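Local coordinates for putative uncharacterized protein (Caulobacter crescentus, PDB 4KWY) that probably serves as a lipoprotein of the LptE family in the assembly of lipopolysaccharide at the outer membrane, at residues A[46-51]-A[124-129]; A[24-29]-A[70-75]; A[4-9]-A[133-138]. All coordinates share one frame; numbering follows the deposited sequence.

Interaction 1: A[46-51]-A[124-129]; sequences LYLSVN and RKIQLD
Leu-46 and Leu-48 on strand 44-50 meet Ile-126 of the long helix 104-135, and every contact between 46-51 and 124-129 is apolar. Leu-46 approaches with a single methyl: its CD2 lies 4.1 Å from Ile-126 CG2, and the two side chains run at a slant to each other. The trans first torsion of Leu-46 (chi1 177°) carries CG away from the strand toward the helix. Ile-126 uses both of its branches. While CG2 faces Leu-46, the longer arm of Ile-126 is extended (chi2 170°) and sends Ile-126 CD1 to within 4.4 Å of Leu-48 CD2. One isoleucine therefore touches two residues of alternate position on the same strand face, but only by methyl ends. The spacing agrees with this: the closest CA pair, Leu-46 and Ile-126, is 10.3 Å apart, and the two segments bury just 84 Å² between them.

Other apolar groups join this helix-on-sheet packing, an alpha/beta layer with helices 21-34 and 104-135 on the mixed sheet. Leu-30 of helix 21-34 touches all three side chains, and Trp-76 of strand 67-80 lies against Leu-46 and Ile-126.

Polar bonding runs away from the interface. Leu-46 and Leu-48 pair through their backbones with strand 13-17, and Asp-129 OD1 bonds His-88 NE2. With only two methyl contacts, the meeting probably gains stability from exclusion of water and from the shared neighbours Leu-30 and Trp-76.

Interaction 2: A[24-29]-A[70-75]; sequences YLLREQ and LRMSVD
This is a buried apolar contact between a helix and a sheet, about 4 Å from the centre of the chain, where Leu-26 of helix 21-34 rests on Met-72 and Val-74 of strand 67-80, with 137 Å² buried between the segments. Leu-26 CD2 stands 3.8 Å from Val-74 CG1 and equally 3.8 Å from Val-74 CG2, so one leucine methyl faces the fork of the valine, the two side chains reaching for each other tip to tip. The trans first torsion of Leu-26 (chi1 -177°) swings its branched end to the strand, leaving CB for the second neighbour: selenomethionine Met-72, whose CE comes to 4.1 Å from Leu-26 CB. Met-72 is extended as far as its selenium and bends at the last torsion (chi3 -122°), which lays CE beside the base of the leucine. Met-72 and Val-74, two residues apart, both point from one face of an antiparallel part of the mixed sheet, against which helices 21-34 and 104-135 pack as an alpha/beta layer. On that face Val-50 of strand 44-50 touches Met-72 and Val-74, and Phe-55 of helix 52-56 touches Met-72. The intervening Ser-73 sends its OG to Asp-93 OD1 and Arg-54 NH1, and Arg-71 NE forms a salt bridge with Asp-93 OD1.

Interaction 3: A[4-9]-A[133-138]; sequences AGVESG and WLAGKK
Val-6 sets CG1 trans to its backbone N (chi1 172°), which leaves CG2 beside that nitrogen, and the two methyls divide the work against the C-terminal end of helix 104-135. Val-6 CG2 meets backbone, 3.8 Å from Ala-135 CA and 3.8 Å from Leu-134 O, while Val-6 CG1 stands 4.2 Å from Leu-134 CB. Leu-134, with CG trans to the carbonyl carbon (chi1 -83°), passes Val-6 in the opposite direction and carries its own methyls on to Gly-9. Leu-134 CD1 lies 3.6 Å from Gly-9 C, and Leu-134 CD2 comes to 4.1 Å from Gly-9 CA. With no side chain on Gly-9, the leucine methyls lie against main chain, and the nearest CA pair, Val-6 and Leu-134, is only 5.7 Å apart. The side chains that meet are apolar, but much of the touching is methyl against main chain, including Leu-134 O; 205 Å² is buried, with Ala-135 at the exposed margin. The contact joins helix 5-10, near the N-terminus, to the last turn of helix 104-135. Beyond it, Trp-133 stacks on His-88 of strand 86-99 and meets Tyr-44 of strand 44-50 with steeply inclined ring planes, tying the helix end to the sheet.

Interactions 1 and 2 belong to one core: their centres are 7 Å apart, Leu-48 CD1 packs on Leu-26 CG at 3.7 Å, and strands 44-50 and 67-80 are antiparallel neighbours, with Ser-49 N 2.8 Å from Asp-75 O as a probable hydrogen bond. Their segments alternate along the chain, and helices 21-34 and 104-135 both pack against that sheet. Interaction 3 is peripheral, its centre about 17 Å from that of interaction 1 and about 24 Å from that of interaction 2. It shares helix 104-135 with interaction 1 and closes a loop enclosing both others, bringing the two ends of the folded chain together beyond the core.

Interaction 1: A[46-51]-A[124-129]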
loop_
_atom_site.group_PDB
_atom_site.type_symbol
_atom_site.label_atom_id
_atom_site.label_comp_id
_atom_site.label_asym_id
_atom_site.label_seq_id
_atom_site.Cartn_x
_atom_site.Cartn_y
_atom_site.Cartn_z
ATOM N N LEU A 46 -4.091 -8.346 -7.275
ATOM C CA LEU A 46 -4.247 -6.949 -6.916
ATOM C C LEU A 46 -3.102 -6.160 -7.535
ATOM O O LEU A 46 -1.957 -6.308 -7.109
ATOM C CB LEU A 46 -4.328 -6.748 -5.380
ATOM C CG LEU A 46 -4.411 -5.295 -4.898
ATOM C CD1 LEU A 46 -5.666 -4.623 -5.386
ATOM C CD2 LEU A 46 -4.326 -5.218 -3.390
ATOM N N TYR A 47 -3.428 -5.299 -8.519
ATOM C CA TYR A 47 -2.462 -4.448 -9.224
ATOM C C TYR A 47 -2.366 -3.091 -8.600
ATOM O O TYR A 47 -3.364 -2.374 -8.560
ATOM C CB TYR A 47 -2.854 -4.296 -10.685
ATOM C CG TYR A 47 -2.321 -5.413 -11.511
ATOM C CD1 TYR A 47 -3.061 -6.574 -11.705
ATOM C CD2 TYR A 47 -1.089 -5.304 -12.151
ATOM C CE1 TYR A 47 -2.607 -7.583 -12.548
ATOM C CE2 TYR A 47 -0.608 -6.321 -12.964
ATOM C CZ TYR A 47 -1.367 -7.464 -13.154
ATOM O OH TYR A 47 -0.864 -8.473 -13.939
ATOM N N LEU A 48 -1.164 -2.714 -8.164
ATOM C CA LEU A 48 -0.955 -1.426 -7.528
ATOM C C LEU A 48 -0.283 -0.451 -8.464
ATOM O O LEU A 48 0.724 -0.807 -9.061
ATOM C CB LEU A 48 -0.087 -1.591 -6.278
ATOM C CG LEU A 48 -0.521 -2.572 -5.222
ATOM C CD1 LEU A 48 0.562 -2.672 -4.187
ATOM C CD2 LEU A 48 -1.824 -2.135 -4.565
ATOM N N SER A 49 -0.827 0.779 -8.588
ATOM C CA SER A 49 -0.202 1.840 -9.395
ATOM C C SER A 49 0.119 3.012 -8.490
ATOM O O SER A 49 -0.719 3.883 -8.235
ATOM C CB SER A 49 -1.071 2.265 -10.571
ATOM O OG SER A 49 -1.276 1.141 -11.397
ATOM N N VAL A 50 1.323 2.981 -7.943
ATOM C CA VAL A 50 1.803 4.036 -7.069
ATOM C C VAL A 50 2.408 5.128 -7.939
ATOM O O VAL A 50 3.136 4.833 -8.890
ATOM C CB VAL A 50 2.819 3.533 -5.991
ATOM C CG1 VAL A 50 3.251 4.683 -5.064
ATOM C CG2 VAL A 50 2.220 2.395 -5.163
ATOM N N ASN A 51 2.140 6.404 -7.566
ATOM C CA ASN A 51 2.772 7.570 -8.174
ATOM C C ASN A 51 4.145 7.659 -7.503
ATOM O O ASN A 51 4.288 8.212 -6.406
ATOM C CB ASN A 51 1.906 8.811 -7.972
ATOM C CG ASN A 51 2.420 10.035 -8.662
ATOM O OD1 ASN A 51 3.622 10.201 -8.903
ATOM N ND2 ASN A 51 1.513 10.933 -8.984
ATOM N N ARG A 124 -3.393 -0.617 5.102
ATOM C CA ARG A 124 -4.483 -0.712 6.059
ATOM C C ARG A 124 -5.813 -0.254 5.429
ATOM O O ARG A 124 -6.808 -0.945 5.586
ATOM C CB ARG A 124 -4.136 0.129 7.301
ATOM C CG ARG A 124 -5.109 0.007 8.453
ATOM C CD ARG A 124 -4.749 0.991 9.540
ATOM N NE ARG A 124 -5.709 0.990 10.651
ATOM C CZ ARG A 124 -5.368 0.849 11.929
ATOM N NH1 ARG A 124 -4.096 0.673 12.269
ATOM N NH2 ARG A 124 -6.292 0.905 12.879
ATOM N N LYS A 125 -5.818 0.879 4.705
ATOM C CA LYS A 125 -7.000 1.436 4.016
ATOM C C LYS A 125 -7.514 0.505 2.891
ATOM O O LYS A 125 -8.716 0.319 2.771
ATOM C CB LYS A 125 -6.669 2.821 3.437
ATOM C CG LYS A 125 -6.732 3.935 4.453
ATOM C CD LYS A 125 -6.219 5.213 3.869
ATOM C CE LYS A 125 -7.287 6.271 3.807
ATOM N NZ LYS A 125 -6.726 7.591 3.403
ATOM N N ILE A 126 -6.608 -0.055 2.075
ATOM C CA ILE A 126 -6.927 -0.982 0.992
ATOM C C ILE A 126 -7.480 -2.337 1.574
ATOM O O ILE A 126 -8.484 -2.853 1.069
ATOM C CB ILE A 126 -5.676 -1.199 0.090
ATOM C CG1 ILE A 126 -5.289 0.096 -0.639
ATOM C CG2 ILE A 126 -5.903 -2.368 -0.919
ATOM C CD1 ILE A 126 -3.924 0.017 -1.360
ATOM N N GLN A 127 -6.817 -2.881 2.643
ATOM C CA GLN A 127 -7.149 -4.148 3.313
ATOM C C GLN A 127 -8.533 -4.091 3.871
ATOM O O GLN A 127 -9.233 -5.080 3.784
ATOM C CB GLN A 127 -6.140 -4.471 4.431
ATOM C CG GLN A 127 -6.284 -5.864 5.057
ATOM C CD GLN A 127 -6.704 -5.801 6.506
ATOM O OE1 GLN A 127 -5.921 -5.446 7.393
ATOM N NE2 GLN A 127 -7.949 -6.152 6.778
ATOM N N LEU A 128 -8.921 -2.949 4.449
ATOM C CA LEU A 128 -10.240 -2.688 5.013
ATOM C C LEU A 128 -11.266 -2.621 3.884
ATOM O O LEU A 128 -12.336 -3.198 4.007
ATOM C CB LEU A 128 -10.203 -1.375 5.839
ATOM C CG LEU A 128 -11.556 -0.697 6.153
ATOM C CD1 LEU A 128 -12.290 -1.406 7.286
ATOM C CD2 LEU A 128 -11.399 0.784 6.443
ATOM N N ASP A 129 -10.920 -1.956 2.777
ATOM C CA ASP A 129 -11.762 -1.826 1.582
ATOM C C ASP A 129 -12.018 -3.218 0.911
ATOM O O ASP A 129 -13.158 -3.531 0.554
ATOM C CB ASP A 129 -11.096 -0.855 0.612
ATOM C CG ASP A 129 -11.926 -0.442 -0.569
ATOM O OD1 ASP A 129 -12.191 -1.305 -1.433
ATOM O OD2 ASP A 129 -12.234 0.763 -0.679
#

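Interaction 2: A[24-29]-A[70-75]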
loop_
_atom_site.group_PDB
_atom_site.type_symbol
_atom_site.label_atom_id
_atom_site.label_comp_id
_atom_site.label_asym_id
_atom_site.label_seq_id
_atom_site.Cartn_x
_atom_site.Cartn_y
_atom_site.Cartn_z
ATOM N N TYR A 24 6.956 -1.450 -3.954
ATOM C CA TYR A 24 7.675 -2.469 -3.192
ATOM C C TYR A 24 7.232 -2.428 -1.733
ATOM O O TYR A 24 6.859 -3.460 -1.196
ATOM C CB TYR A 24 9.206 -2.296 -3.314
ATOM C CG TYR A 24 10.015 -3.243 -2.443
ATOM C CD1 TYR A 24 10.248 -4.562 -2.836
ATOM C CD2 TYR A 24 10.557 -2.816 -1.232
ATOM C CE1 TYR A 24 10.990 -5.438 -2.036
ATOM C CE2 TYR A 24 11.293 -3.682 -0.419
ATOM C CZ TYR A 24 11.517 -4.990 -0.829
ATOM O OH TYR A 24 12.256 -5.830 -0.024
ATOM N N LEU A 25 7.254 -1.242 -1.103
ATOM C CA LEU A 25 6.848 -1.055 0.293
ATOM C C LEU A 25 5.362 -1.378 0.494
ATOM O O LEU A 25 5.024 -2.083 1.442
ATOM C CB LEU A 25 7.153 0.369 0.792
ATOM C CG LEU A 25 8.630 0.775 1.000
ATOM C CD1 LEU A 25 8.729 2.228 1.433
ATOM C CD2 LEU A 25 9.333 -0.099 2.050
ATOM N N LEU A 26 4.484 -0.886 -0.399
ATOM C CA LEU A 26 3.046 -1.139 -0.295
ATOM C C LEU A 26 2.748 -2.614 -0.461
ATOM O O LEU A 26 1.967 -3.139 0.314
ATOM C CB LEU A 26 2.219 -0.284 -1.292
ATOM C CG LEU A 26 0.679 -0.423 -1.219
ATOM C CD1 LEU A 26 0.160 -0.259 0.184
ATOM C CD2 LEU A 26 0.008 0.534 -2.101
ATOM N N ARG A 27 3.371 -3.286 -1.441
ATOM C CA ARG A 27 3.178 -4.725 -1.698
ATOM C C ARG A 27 3.579 -5.550 -0.466
ATOM O O ARG A 27 2.822 -6.428 -0.044
ATOM C CB ARG A 27 3.989 -5.164 -2.929
ATOM C CG ARG A 27 3.640 -6.557 -3.470
ATOM C CD ARG A 27 4.789 -7.262 -4.200
ATOM N NE ARG A 27 5.501 -6.417 -5.170
ATOM C CZ ARG A 27 6.776 -6.030 -5.054
ATOM N NH1 ARG A 27 7.505 -6.415 -4.010
ATOM N NH2 ARG A 27 7.325 -5.245 -5.975
ATOM N N GLU A 28 4.754 -5.229 0.120
ATOM C CA GLU A 28 5.318 -5.848 1.320
ATOM C C GLU A 28 4.335 -5.691 2.473
ATOM O O GLU A 28 4.042 -6.676 3.145
ATOM C CB GLU A 28 6.670 -5.189 1.659
ATOM C CG GLU A 28 7.600 -6.026 2.522
ATOM C CD GLU A 28 8.894 -5.351 2.950
ATOM O OE1 GLU A 28 8.857 -4.159 3.339
ATOM O OE2 GLU A 28 9.941 -6.039 2.944
ATOM N N GLN A 29 3.770 -4.478 2.652
ATOM C CA GLN A 29 2.796 -4.171 3.695
ATOM C C GLN A 29 1.488 -4.900 3.483
ATOM O O GLN A 29 0.891 -5.341 4.458
ATOM C CB GLN A 29 2.539 -2.655 3.774
ATOM C CG GLN A 29 3.575 -1.869 4.586
ATOM C CD GLN A 29 3.748 -2.419 5.976
ATOM O OE1 GLN A 29 2.791 -2.568 6.735
ATOM N NE2 GLN A 29 4.952 -2.850 6.288
ATOM N N LEU A 70 5.058 13.859 2.899
ATOM C CA LEU A 70 5.192 12.852 1.883
ATOM C C LEU A 70 3.810 12.307 1.549
ATOM O O LEU A 70 3.001 12.051 2.441
ATOM C CB LEU A 70 6.103 11.800 2.469
ATOM C CG LEU A 70 6.531 10.673 1.587
ATOM C CD1 LEU A 70 7.793 11.031 0.833
ATOM C CD2 LEU A 70 6.824 9.521 2.451
ATOM N N ARG A 71 3.526 12.187 0.256
ATOM C CA ARG A 71 2.226 11.746 -0.213
ATOM C C ARG A 71 2.306 10.462 -1.013
ATOM O O ARG A 71 3.125 10.325 -1.918
ATOM C CB ARG A 71 1.568 12.840 -1.044
ATOM C CG ARG A 71 0.100 12.579 -1.279
ATOM C CD ARG A 71 -0.587 13.830 -1.719
ATOM N NE ARG A 71 -1.830 13.519 -2.417
ATOM C CZ ARG A 71 -2.194 14.056 -3.575
ATOM N NH1 ARG A 71 -1.402 14.928 -4.187
ATOM N NH2 ARG A 71 -3.351 13.724 -4.131
HETATM N N MSE A 72 1.470 9.503 -0.633
HETATM C CA MSE A 72 1.384 8.255 -1.359
HETATM C C MSE A 72 0.012 8.201 -2.023
HETATM O O MSE A 72 -1.013 8.108 -1.341
HETATM C CB MSE A 72 1.641 7.027 -0.486
HETATM C CG MSE A 72 1.569 5.741 -1.322
HETATM SE SE MSE A 72 1.938 4.186 -0.325
HETATM C CE MSE A 72 3.373 3.600 -1.361
ATOM N N SER A 73 0.021 8.241 -3.366
ATOM C CA SER A 73 -1.166 8.167 -4.211
ATOM C C SER A 73 -1.148 6.848 -4.937
ATOM O O SER A 73 -0.155 6.519 -5.598
ATOM C CB SER A 73 -1.182 9.324 -5.192
ATOM O OG SER A 73 -1.150 10.541 -4.475
ATOM N N VAL A 74 -2.216 6.052 -4.770
ATOM C CA VAL A 74 -2.280 4.716 -5.367
ATOM C C VAL A 74 -3.606 4.483 -6.045
ATOM O O VAL A 74 -4.654 4.548 -5.412
ATOM C CB VAL A 74 -2.060 3.570 -4.319
ATOM C CG1 VAL A 74 -1.629 2.271 -5.001
ATOM C CG2 VAL A 74 -1.103 3.969 -3.192
ATOM N N ASP A 75 -3.547 4.111 -7.303
ATOM C CA ASP A 75 -4.698 3.619 -8.053
ATOM C C ASP A 75 -4.532 2.140 -8.075
ATOM O O ASP A 75 -3.424 1.685 -8.339
ATOM C CB ASP A 75 -4.772 4.207 -9.474
ATOM C CG ASP A 75 -5.335 5.608 -9.499
ATOM O OD1 ASP A 75 -6.541 5.770 -9.217
ATOM O OD2 ASP A 75 -4.577 6.536 -9.810
#

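Interaction 3: A[4-9]-A[133-138]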
loop_
_atom_site.group_PDB
_atom_site.type_symbol
_atom_site.label_atom_id
_atom_site.label_comp_id
_atom_site.label_asym_id
_atom_site.label_seq_id
_atom_site.Cartn_x
_atom_site.Cartn_y
_atom_site.Cartn_z
ATOM N N ALA A 4 -13.360 -15.603 9.076
ATOM C CA ALA A 4 -12.704 -16.869 8.758
ATOM C C ALA A 4 -12.564 -17.065 7.229
ATOM O O ALA A 4 -11.440 -17.209 6.741
ATOM C CB ALA A 4 -13.459 -18.032 9.393
ATOM N N GLY A 5 -13.688 -17.045 6.504
ATOM C CA GLY A 5 -13.731 -17.162 5.047
ATOM C C GLY A 5 -13.264 -15.888 4.360
ATOM O O GLY A 5 -12.763 -15.939 3.231
ATOM N N VAL A 6 -13.437 -14.726 5.050
ATOM C CA VAL A 6 -13.010 -13.388 4.608
ATOM C C VAL A 6 -11.482 -13.324 4.732
ATOM O O VAL A 6 -10.811 -12.886 3.802
ATOM C CB VAL A 6 -13.725 -12.244 5.397
ATOM C CG1 VAL A 6 -13.142 -10.865 5.065
ATOM C CG2 VAL A 6 -15.231 -12.266 5.157
ATOM N N GLU A 7 -10.940 -13.809 5.867
ATOM C CA GLU A 7 -9.502 -13.861 6.158
ATOM C C GLU A 7 -8.809 -14.852 5.206
ATOM O O GLU A 7 -7.679 -14.600 4.779
ATOM C CB GLU A 7 -9.262 -14.229 7.640
ATOM C CG GLU A 7 -9.609 -13.094 8.597
ATOM C CD GLU A 7 -10.010 -13.441 10.019
ATOM O OE1 GLU A 7 -10.434 -14.593 10.272
ATOM O OE2 GLU A 7 -9.961 -12.527 10.873
ATOM N N SER A 8 -9.517 -15.955 4.852
ATOM C CA SER A 8 -9.099 -16.989 3.889
ATOM C C SER A 8 -9.128 -16.407 2.460
ATOM O O SER A 8 -8.311 -16.788 1.615
ATOM C CB SER A 8 -10.016 -18.208 3.993
ATOM O OG SER A 8 -9.898 -19.098 2.895
ATOM N N GLY A 9 -10.083 -15.507 2.221
ATOM C CA GLY A 9 -10.264 -14.806 0.960
ATOM C C GLY A 9 -9.205 -13.739 0.772
ATOM O O GLY A 9 -8.667 -13.585 -0.327
ATOM N N TRP A 133 -15.379 -5.740 0.825
ATOM C CA TRP A 133 -15.803 -6.296 -0.466
ATOM C C TRP A 133 -16.004 -7.850 -0.374
ATOM O O TRP A 133 -17.058 -8.348 -0.775
ATOM C CB TRP A 133 -14.785 -5.881 -1.540
ATOM C CG TRP A 133 -15.194 -6.251 -2.924
ATOM C CD1 TRP A 133 -16.055 -5.578 -3.739
ATOM C CD2 TRP A 133 -14.732 -7.379 -3.666
ATOM N NE1 TRP A 133 -16.169 -6.231 -4.945
ATOM C CE2 TRP A 133 -15.372 -7.345 -4.924
ATOM C CE3 TRP A 133 -13.874 -8.454 -3.367
ATOM C CZ2 TRP A 133 -15.164 -8.330 -5.891
ATOM C CZ3 TRP A 133 -13.670 -9.432 -4.327
ATOM C CH2 TRP A 133 -14.309 -9.362 -5.569
ATOM N N LEU A 134 -15.024 -8.574 0.220
ATOM C CA LEU A 134 -15.031 -10.020 0.482
ATOM C C LEU A 134 -16.067 -10.436 1.559
ATOM O O LEU A 134 -16.455 -11.610 1.608
ATOM C CB LEU A 134 -13.649 -10.489 0.952
ATOM C CG LEU A 134 -12.581 -10.787 -0.083
ATOM C CD1 LEU A 134 -11.238 -10.815 0.576
ATOM C CD2 LEU A 134 -12.835 -12.124 -0.813
ATOM N N ALA A 135 -16.454 -9.496 2.461
ATOM C CA ALA A 135 -17.467 -9.739 3.497
ATOM C C ALA A 135 -18.850 -9.858 2.864
ATOM O O ALA A 135 -19.698 -10.593 3.391
ATOM C CB ALA A 135 -17.454 -8.636 4.547
ATOM N N GLY A 136 -19.054 -9.163 1.738
ATOM C CA GLY A 136 -20.291 -9.234 0.970
ATOM C C GLY A 136 -20.549 -10.651 0.477
ATOM O O GLY A 136 -21.695 -11.094 0.433
ATOM N N LYS A 137 -19.446 -11.378 0.187
ATOM C CA LYS A 137 -19.273 -12.750 -0.299
ATOM C C LYS A 137 -19.658 -13.831 0.728
ATOM O O LYS A 137 -19.856 -14.985 0.350
ATOM C CB LYS A 137 -17.776 -12.925 -0.627
ATOM C CG LYS A 137 -17.470 -13.505 -1.974
ATOM C CD LYS A 137 -16.677 -12.534 -2.803
ATOM C CE LYS A 137 -16.452 -13.147 -4.157
ATOM N NZ LYS A 137 -15.953 -12.182 -5.167
ATOM N N LYS A 138 -19.658 -13.478 2.027
ATOM C CA LYS A 138 -19.956 -14.375 3.139
ATOM C C LYS A 138 -21.473 -14.628 3.211
ATOM O O LYS A 138 -22.222 -13.651 3.270
ATOM C CB LYS A 138 -19.424 -13.776 4.457
#